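Local structure of ADP-ribosylating toxin CARDS (Mycoplasma pneumoniae, 4TLV) at residues A[127-135]-A[220-230]; A[383-392]-A[401-409]. The protein transfers ADP-ribose from NAD(+) to multiple target proteins in vitro and causes vacuolization of mammalian cells, acting as the main virulence factor of the bacterium. One frame throughout, in Å; residues are numbered along the deposited sequence.

Contact 1 (A[127-135]-A[220-230]); sequences TSFAYQREW and VSEGTSASLSF
Gln132 holds Ser227 through one firm and one weak bond, joining the mono-ADP-ribosyltransferase domain to the segment that follows it, both within the pertussis toxin S1 family. Ser227 N donates to Gln132 OE1 at 3.0 Å, and Gln132 NE2 returns a weak bond to Ser227 OG at 3.3 Å, fixing which way round the amide lies. Glutamine suits the site because its flat amide also stacks on the Phe230 ring, the planes 18° apart, while Gln132 CB makes a CH-pi contact over the ring. Glu134 points OE1 at the edge of this ring, its carboxylate nearly perpendicular to it. Nearby, Tyr131 has CG between its backbone N and carbonyl carbon (chi1 77°), which carries the ring to Ser225; its OH donates to Ser225 O at 2.7 Å from above the carbonyl plane, and Thr224 CG2 packs 3.4 Å from Tyr131 OH. The edge of Phe129 meets Ala226 C.

In the next shell, His38 bonds Glu134 OE2. Segment 220-230 belongs to a region inferred to form the NAD(+)-binding pocket. One water bridges Ser128 O and Ser225 N; another donates to Glu134 OE1 at 2.7 Å while hydrogen-bonded to Ser227 OG.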
# COMPACT_ATOMS: atom_id res chain seq x y z
N THR A 127 1.16 8.22 3.20
CA THR A 127 1.46 7.41 4.36
C THR A 127 0.14 6.96 4.99
O THR A 127 -0.39 5.89 4.63
CB THR A 127 2.45 8.11 5.33
OG1 THR A 127 1.88 9.33 5.83
CG2 THR A 127 3.75 8.43 4.61
N SER A 128 -0.43 7.81 5.83
CA SER A 128 -1.66 7.50 6.59
C SER A 128 -2.83 6.89 5.81
O SER A 128 -3.45 5.93 6.29
CB SER A 128 -2.14 8.74 7.35
OG SER A 128 -1.13 9.20 8.22
N PHE A 129 -3.18 7.48 4.66
CA PHE A 129 -4.34 7.00 3.91
C PHE A 129 -4.02 6.07 2.75
O PHE A 129 -4.93 5.58 2.09
CB PHE A 129 -5.15 8.19 3.36
CG PHE A 129 -5.60 9.14 4.42
CD1 PHE A 129 -6.51 8.74 5.40
CD2 PHE A 129 -5.14 10.45 4.44
CE1 PHE A 129 -6.95 9.63 6.38
CE2 PHE A 129 -5.58 11.35 5.43
CZ PHE A 129 -6.48 10.93 6.40
N ALA A 130 -2.74 5.84 2.47
CA ALA A 130 -2.36 5.14 1.24
C ALA A 130 -2.87 3.69 1.17
O ALA A 130 -3.22 3.20 0.09
CB ALA A 130 -0.83 5.18 1.08
N TYR A 131 -2.92 3.02 2.32
CA TYR A 131 -3.35 1.62 2.39
C TYR A 131 -4.78 1.45 1.87
O TYR A 131 -5.20 0.33 1.53
CB TYR A 131 -3.29 1.10 3.83
CG TYR A 131 -4.45 1.61 4.67
CD1 TYR A 131 -5.65 0.90 4.74
CD2 TYR A 131 -4.36 2.81 5.37
CE1 TYR A 131 -6.72 1.37 5.48
CE2 TYR A 131 -5.44 3.30 6.10
CZ TYR A 131 -6.61 2.57 6.16
OH TYR A 131 -7.68 3.05 6.89
N GLN A 132 -5.55 2.54 1.83
CA GLN A 132 -6.91 2.49 1.30
C GLN A 132 -6.97 2.10 -0.18
O GLN A 132 -8.02 1.69 -0.68
CB GLN A 132 -7.64 3.82 1.54
CG GLN A 132 -7.87 4.13 3.02
CD GLN A 132 -8.57 5.45 3.26
OE1 GLN A 132 -9.40 5.47 4.28
NE2 GLN A 132 -8.37 6.43 2.53
N ARG A 133 -5.84 2.22 -0.88
CA ARG A 133 -5.79 1.89 -2.30
C ARG A 133 -6.94 2.56 -3.03
O ARG A 133 -7.60 1.94 -3.87
CB ARG A 133 -5.88 0.36 -2.50
CG ARG A 133 -4.75 -0.43 -1.83
CD ARG A 133 -3.48 -0.49 -2.68
NE ARG A 133 -3.63 -1.26 -3.94
CZ ARG A 133 -3.49 -2.58 -4.06
NH1 ARG A 133 -3.22 -3.34 -2.99
NH2 ARG A 133 -3.62 -3.15 -5.25
N GLU A 134 -7.20 3.83 -2.72
CA GLU A 134 -8.42 4.50 -3.20
C GLU A 134 -8.42 4.83 -4.68
O GLU A 134 -7.48 5.42 -5.20
CB GLU A 134 -8.75 5.78 -2.41
CG GLU A 134 -10.01 6.48 -2.98
CD GLU A 134 -10.49 7.67 -2.16
OE1 GLU A 134 -9.79 8.10 -1.23
OE2 GLU A 134 -11.59 8.17 -2.48
N TRP A 135 -9.49 4.43 -5.36
CA TRP A 135 -9.82 4.96 -6.68
C TRP A 135 -11.11 5.73 -6.43
O TRP A 135 -12.06 5.19 -5.85
CB TRP A 135 -10.06 3.82 -7.67
CG TRP A 135 -8.79 3.17 -8.13
CD1 TRP A 135 -8.05 2.25 -7.45
CD2 TRP A 135 -8.12 3.40 -9.37
NE1 TRP A 135 -6.95 1.89 -8.20
CE2 TRP A 135 -6.97 2.58 -9.38
CE3 TRP A 135 -8.38 4.22 -10.49
CZ2 TRP A 135 -6.09 2.55 -10.46
CZ3 TRP A 135 -7.50 4.20 -11.54
CH2 TRP A 135 -6.36 3.36 -11.53
N VAL A 220 -9.61 4.01 13.11
CA VAL A 220 -10.18 2.68 12.91
C VAL A 220 -9.37 1.56 13.58
O VAL A 220 -9.35 0.42 13.10
CB VAL A 220 -10.47 2.37 11.41
CG1 VAL A 220 -11.59 3.26 10.91
CG2 VAL A 220 -9.18 2.53 10.56
N SER A 221 -8.71 1.92 14.68
CA SER A 221 -8.01 1.01 15.59
C SER A 221 -6.56 0.75 15.20
O SER A 221 -6.19 0.88 14.03
CB SER A 221 -8.74 -0.33 15.76
OG SER A 221 -10.11 -0.13 16.07
N GLU A 222 -5.76 0.42 16.21
CA GLU A 222 -4.35 0.12 16.03
C GLU A 222 -3.59 1.21 15.30
O GLU A 222 -2.67 0.94 14.52
CB GLU A 222 -4.18 -1.23 15.35
CG GLU A 222 -4.55 -2.36 16.28
CD GLU A 222 -4.43 -3.71 15.62
OE1 GLU A 222 -5.09 -3.93 14.58
OE2 GLU A 222 -3.66 -4.54 16.15
N GLY A 223 -3.98 2.45 15.57
CA GLY A 223 -3.25 3.60 15.05
C GLY A 223 -3.65 3.98 13.63
O GLY A 223 -3.11 4.94 13.07
N THR A 224 -4.58 3.24 13.06
CA THR A 224 -4.92 3.38 11.64
C THR A 224 -5.88 4.53 11.40
O THR A 224 -6.86 4.68 12.12
CB THR A 224 -5.53 2.05 11.11
OG1 THR A 224 -4.60 1.00 11.36
CG2 THR A 224 -5.83 2.12 9.62
N SER A 225 -5.58 5.36 10.40
CA SER A 225 -6.45 6.46 9.99
C SER A 225 -7.27 6.04 8.78
O SER A 225 -6.76 5.36 7.90
CB SER A 225 -5.60 7.68 9.56
OG SER A 225 -4.65 8.01 10.55
N ALA A 226 -8.54 6.45 8.73
CA ALA A 226 -9.39 6.24 7.56
C ALA A 226 -9.99 7.58 7.16
O ALA A 226 -10.27 8.41 8.03
CB ALA A 226 -10.51 5.22 7.86
N SER A 227 -10.19 7.82 5.88
CA SER A 227 -10.97 9.01 5.53
C SER A 227 -12.44 8.73 5.82
O SER A 227 -12.89 7.58 5.83
CB SER A 227 -10.80 9.43 4.07
OG SER A 227 -11.03 8.34 3.22
N LEU A 228 -13.19 9.79 6.05
CA LEU A 228 -14.61 9.64 6.31
C LEU A 228 -15.37 9.09 5.09
O LEU A 228 -16.44 8.49 5.24
CB LEU A 228 -15.21 10.96 6.80
CG LEU A 228 -14.95 11.29 8.28
CD1 LEU A 228 -13.45 11.36 8.63
CD2 LEU A 228 -15.67 12.59 8.66
N SER A 229 -14.84 9.26 3.89
CA SER A 229 -15.52 8.78 2.72
C SER A 229 -15.55 7.15 2.82
O SER A 229 -16.47 6.52 2.32
CB SER A 229 -14.91 9.23 1.39
OG SER A 229 -13.55 8.82 1.32
N PHE A 230 -14.53 6.57 3.45
CA PHE A 230 -14.51 5.13 3.71
C PHE A 230 -15.34 4.76 4.96
O PHE A 230 -16.18 3.86 4.92
CB PHE A 230 -13.07 4.62 3.87
CG PHE A 230 -12.36 4.36 2.56
CD1 PHE A 230 -11.97 5.41 1.73
CD2 PHE A 230 -12.08 3.06 2.14
CE1 PHE A 230 -11.34 5.18 0.51
CE2 PHE A 230 -11.44 2.82 0.92
CZ PHE A 230 -11.07 3.88 0.10
O HOH W 1 -3.14 4.67 8.73
O HOH W 2 -10.63 9.74 0.77

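Contact 2 (A[383-392]-A[401-409]); sequences LGQTENGLFW and HDLYVCPLK
Phe391 and Tyr404 form a hydrogen-bonded antiparallel pair in a beta hairpin of the D2 beta-trefoil, and Gly389 with Cys406 forms the next such pair. The tightly packed part lies along these strands. Phe391 CD1 reaches Cys406 CB at 3.5 Å, and Cys406 SG stands obliquely beside the ring, 4.3 Å from its centroid; the small, polarisable cysteine suits so close an aromatic neighbour. On the other face, branched Leu390 and Val405 cross obliquely, with Leu390 CD2 to Val405 CG2 at 4.0 Å, and Leu403 CD1 meets Leu390 CB. Farther along, the edge of Trp392 meets the face of His401 with planes at 79°, while Trp392 NE1 bonds Glu416 and His401 ND1 bonds Ser396.

The opposite end is looser and nearer solvent. There Leu408 N still donates to Glu387 O at 3.0 Å, and a water donates to the same oxygen while accepting from Lys409 N. Leu408 CD1 lies against Glu387 CB, the two side chains crossing at about a right angle, and Thr386 CG2 merely brushes Pro407 CB at 4.0 Å. Buried Asn388 joins the packed strands to the type II' turn of Leu383 to Thr386. With CG between its backbone N and carbonyl carbon (chi1 71°), it folds back toward that turn: OD1 lies against Val405 CG1 and accepts from Ser380 N, and ND2 gives Thr386 O a nearly straight bond of 2.8 Å.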
# COMPACT_ATOMS: atom_id res chain seq x y z
N LEU A 383 -1.04 -15.64 -5.21
CA LEU A 383 -1.74 -16.75 -5.85
C LEU A 383 -3.15 -16.38 -6.27
O LEU A 383 -3.91 -17.24 -6.72
CB LEU A 383 -1.75 -17.99 -4.94
CG LEU A 383 -0.37 -18.66 -4.76
CD1 LEU A 383 -0.42 -19.76 -3.73
CD2 LEU A 383 0.13 -19.19 -6.10
N GLY A 384 -3.50 -15.11 -6.12
CA GLY A 384 -4.75 -14.60 -6.66
C GLY A 384 -5.99 -15.31 -6.13
O GLY A 384 -6.10 -15.58 -4.93
N GLN A 385 -6.92 -15.63 -7.02
CA GLN A 385 -8.18 -16.24 -6.63
C GLN A 385 -8.02 -17.70 -6.24
O GLN A 385 -8.97 -18.33 -5.77
CB GLN A 385 -9.23 -16.12 -7.74
CG GLN A 385 -9.52 -14.69 -8.19
CD GLN A 385 -10.03 -13.80 -7.06
OE1 GLN A 385 -10.40 -14.29 -5.99
NE2 GLN A 385 -10.06 -12.49 -7.30
N THR A 386 -6.82 -18.25 -6.44
CA THR A 386 -6.57 -19.65 -6.06
C THR A 386 -6.50 -19.81 -4.55
O THR A 386 -5.62 -19.24 -3.90
CB THR A 386 -5.26 -20.18 -6.66
OG1 THR A 386 -5.32 -20.14 -8.09
CG2 THR A 386 -5.03 -21.60 -6.21
N GLU A 387 -7.43 -20.58 -3.99
CA GLU A 387 -7.43 -20.81 -2.56
C GLU A 387 -6.10 -21.42 -2.18
O GLU A 387 -5.63 -22.35 -2.84
CB GLU A 387 -8.58 -21.72 -2.16
CG GLU A 387 -9.95 -21.13 -2.42
CD GLU A 387 -11.07 -22.04 -1.95
OE1 GLU A 387 -10.84 -23.27 -1.83
OE2 GLU A 387 -12.19 -21.53 -1.71
N ASN A 388 -5.48 -20.89 -1.14
CA ASN A 388 -4.14 -21.30 -0.76
C ASN A 388 -3.87 -21.02 0.72
O ASN A 388 -4.65 -20.32 1.39
CB ASN A 388 -3.11 -20.59 -1.65
CG ASN A 388 -3.00 -19.09 -1.34
OD1 ASN A 388 -2.17 -18.69 -0.54
ND2 ASN A 388 -3.82 -18.27 -1.99
N GLY A 389 -2.79 -21.59 1.23
CA GLY A 389 -2.46 -21.45 2.64
C GLY A 389 -1.00 -21.73 2.93
O GLY A 389 -0.22 -22.09 2.04
N LEU A 390 -0.62 -21.59 4.19
CA LEU A 390 0.74 -21.89 4.62
C LEU A 390 0.87 -23.39 4.88
O LEU A 390 -0.07 -24.03 5.36
CB LEU A 390 1.08 -21.13 5.90
CG LEU A 390 1.18 -19.60 5.82
CD1 LEU A 390 1.44 -19.04 7.24
CD2 LEU A 390 2.30 -19.18 4.86
N PHE A 391 2.05 -23.94 4.58
CA PHE A 391 2.31 -25.37 4.74
C PHE A 391 3.71 -25.63 5.30
O PHE A 391 4.61 -24.82 5.14
CB PHE A 391 2.18 -26.09 3.38
CG PHE A 391 0.78 -26.28 2.91
CD1 PHE A 391 0.08 -25.24 2.29
CD2 PHE A 391 0.14 -27.51 3.05
CE1 PHE A 391 -1.22 -25.41 1.86
CE2 PHE A 391 -1.17 -27.70 2.62
CZ PHE A 391 -1.86 -26.65 2.01
N TRP A 392 3.88 -26.77 5.98
CA TRP A 392 5.22 -27.27 6.28
C TRP A 392 5.31 -28.72 5.84
O TRP A 392 4.29 -29.38 5.61
CB TRP A 392 5.56 -27.14 7.77
CG TRP A 392 4.89 -28.17 8.65
CD1 TRP A 392 3.56 -28.34 8.84
CD2 TRP A 392 5.54 -29.15 9.47
NE1 TRP A 392 3.33 -29.37 9.73
CE2 TRP A 392 4.54 -29.89 10.13
CE3 TRP A 392 6.88 -29.49 9.71
CZ2 TRP A 392 4.82 -30.93 11.01
CZ3 TRP A 392 7.16 -30.53 10.59
CH2 TRP A 392 6.13 -31.24 11.22
N HIS A 401 12.11 -25.66 10.65
CA HIS A 401 11.44 -26.14 9.45
C HIS A 401 11.07 -24.99 8.53
O HIS A 401 10.66 -23.92 8.99
CB HIS A 401 10.21 -26.96 9.82
CG HIS A 401 10.50 -28.08 10.77
ND1 HIS A 401 10.85 -29.36 10.55
CD2 HIS A 401 10.47 -27.91 12.14
CE1 HIS A 401 11.01 -29.96 11.78
NE2 HIS A 401 10.78 -29.06 12.72
N ASP A 402 11.23 -25.22 7.23
CA ASP A 402 10.90 -24.22 6.23
C ASP A 402 9.40 -24.01 6.11
O ASP A 402 8.60 -24.90 6.42
CB ASP A 402 11.49 -24.62 4.88
CG ASP A 402 12.99 -24.40 4.81
OD1 ASP A 402 13.58 -23.88 5.79
OD2 ASP A 402 13.59 -24.74 3.77
N LEU A 403 9.03 -22.82 5.66
CA LEU A 403 7.63 -22.43 5.52
C LEU A 403 7.29 -22.23 4.05
O LEU A 403 7.99 -21.52 3.34
CB LEU A 403 7.35 -21.14 6.31
CG LEU A 403 5.94 -20.58 6.22
CD1 LEU A 403 4.94 -21.56 6.85
CD2 LEU A 403 5.87 -19.19 6.89
N TYR A 404 6.20 -22.86 3.60
CA TYR A 404 5.80 -22.79 2.19
C TYR A 404 4.39 -22.23 2.02
O TYR A 404 3.63 -22.15 2.98
CB TYR A 404 5.85 -24.17 1.54
CG TYR A 404 7.15 -24.92 1.76
CD1 TYR A 404 8.30 -24.59 1.05
CD2 TYR A 404 7.23 -25.95 2.69
CE1 TYR A 404 9.49 -25.27 1.26
CE2 TYR A 404 8.42 -26.63 2.91
CZ TYR A 404 9.54 -26.29 2.18
OH TYR A 404 10.71 -26.97 2.41
N VAL A 405 4.07 -21.84 0.80
CA VAL A 405 2.71 -21.50 0.43
C VAL A 405 2.31 -22.43 -0.71
O VAL A 405 3.05 -22.55 -1.69
CB VAL A 405 2.60 -20.06 -0.08
CG1 VAL A 405 1.15 -19.74 -0.44
CG2 VAL A 405 3.17 -19.09 0.94
N CYS A 406 1.15 -23.08 -0.58
CA CYS A 406 0.63 -23.99 -1.60
C CYS A 406 -0.84 -23.76 -1.83
O CYS A 406 -1.57 -23.42 -0.91
CB CYS A 406 0.78 -25.45 -1.15
SG CYS A 406 2.41 -25.96 -0.64
N PRO A 407 -1.30 -23.99 -3.07
CA PRO A 407 -2.74 -24.13 -3.32
C PRO A 407 -3.31 -25.19 -2.37
O PRO A 407 -2.61 -26.15 -2.04
CB PRO A 407 -2.81 -24.61 -4.77
CG PRO A 407 -1.51 -24.18 -5.39
CD PRO A 407 -0.49 -24.22 -4.28
N LEU A 408 -4.55 -25.02 -1.94
CA LEU A 408 -5.17 -25.99 -1.05
C LEU A 408 -5.42 -27.30 -1.79
O LEU A 408 -5.40 -28.37 -1.20
CB LEU A 408 -6.48 -25.46 -0.48
CG LEU A 408 -6.35 -24.18 0.34
CD1 LEU A 408 -7.72 -23.71 0.82
CD2 LEU A 408 -5.40 -24.39 1.49
N LYS A 409 -5.64 -27.20 -3.09
CA LYS A 409 -5.95 -28.38 -3.90
C LYS A 409 -4.70 -29.19 -4.25
O LYS A 409 -3.71 -28.64 -4.74
CB LYS A 409 -6.70 -27.97 -5.17
CG LYS A 409 -7.60 -29.08 -5.72
CD LYS A 409 -8.44 -28.59 -6.89
CE LYS A 409 -7.56 -28.14 -8.05
NZ LYS A 409 -8.36 -27.79 -9.26
O HOH W 3 -6.57 -24.54 -4.35

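How the contacts relate
Contact 1 closes before contact 2 opens along the chain, and the two belong to different domains of the toxin. Their centres are 29 Å apart and their nearest atoms about 12 Å, so they do not touch and share no sheet. Contact 1 sets strand 134-138 and the loop before it against strand 225-226 and helix 228-231; contact 2 is a local hairpin of strands 388-393 and 401-407 in the trefoil. The turn of segment 220-230 nevertheless reaches the end of D2: Glu222 OE1 bonds Thr433, its backbone bonds Ala436, and its N bonds Glu271 OE1 of the KELED trafficking motif. This turn is one place where the N-terminal part touches D2.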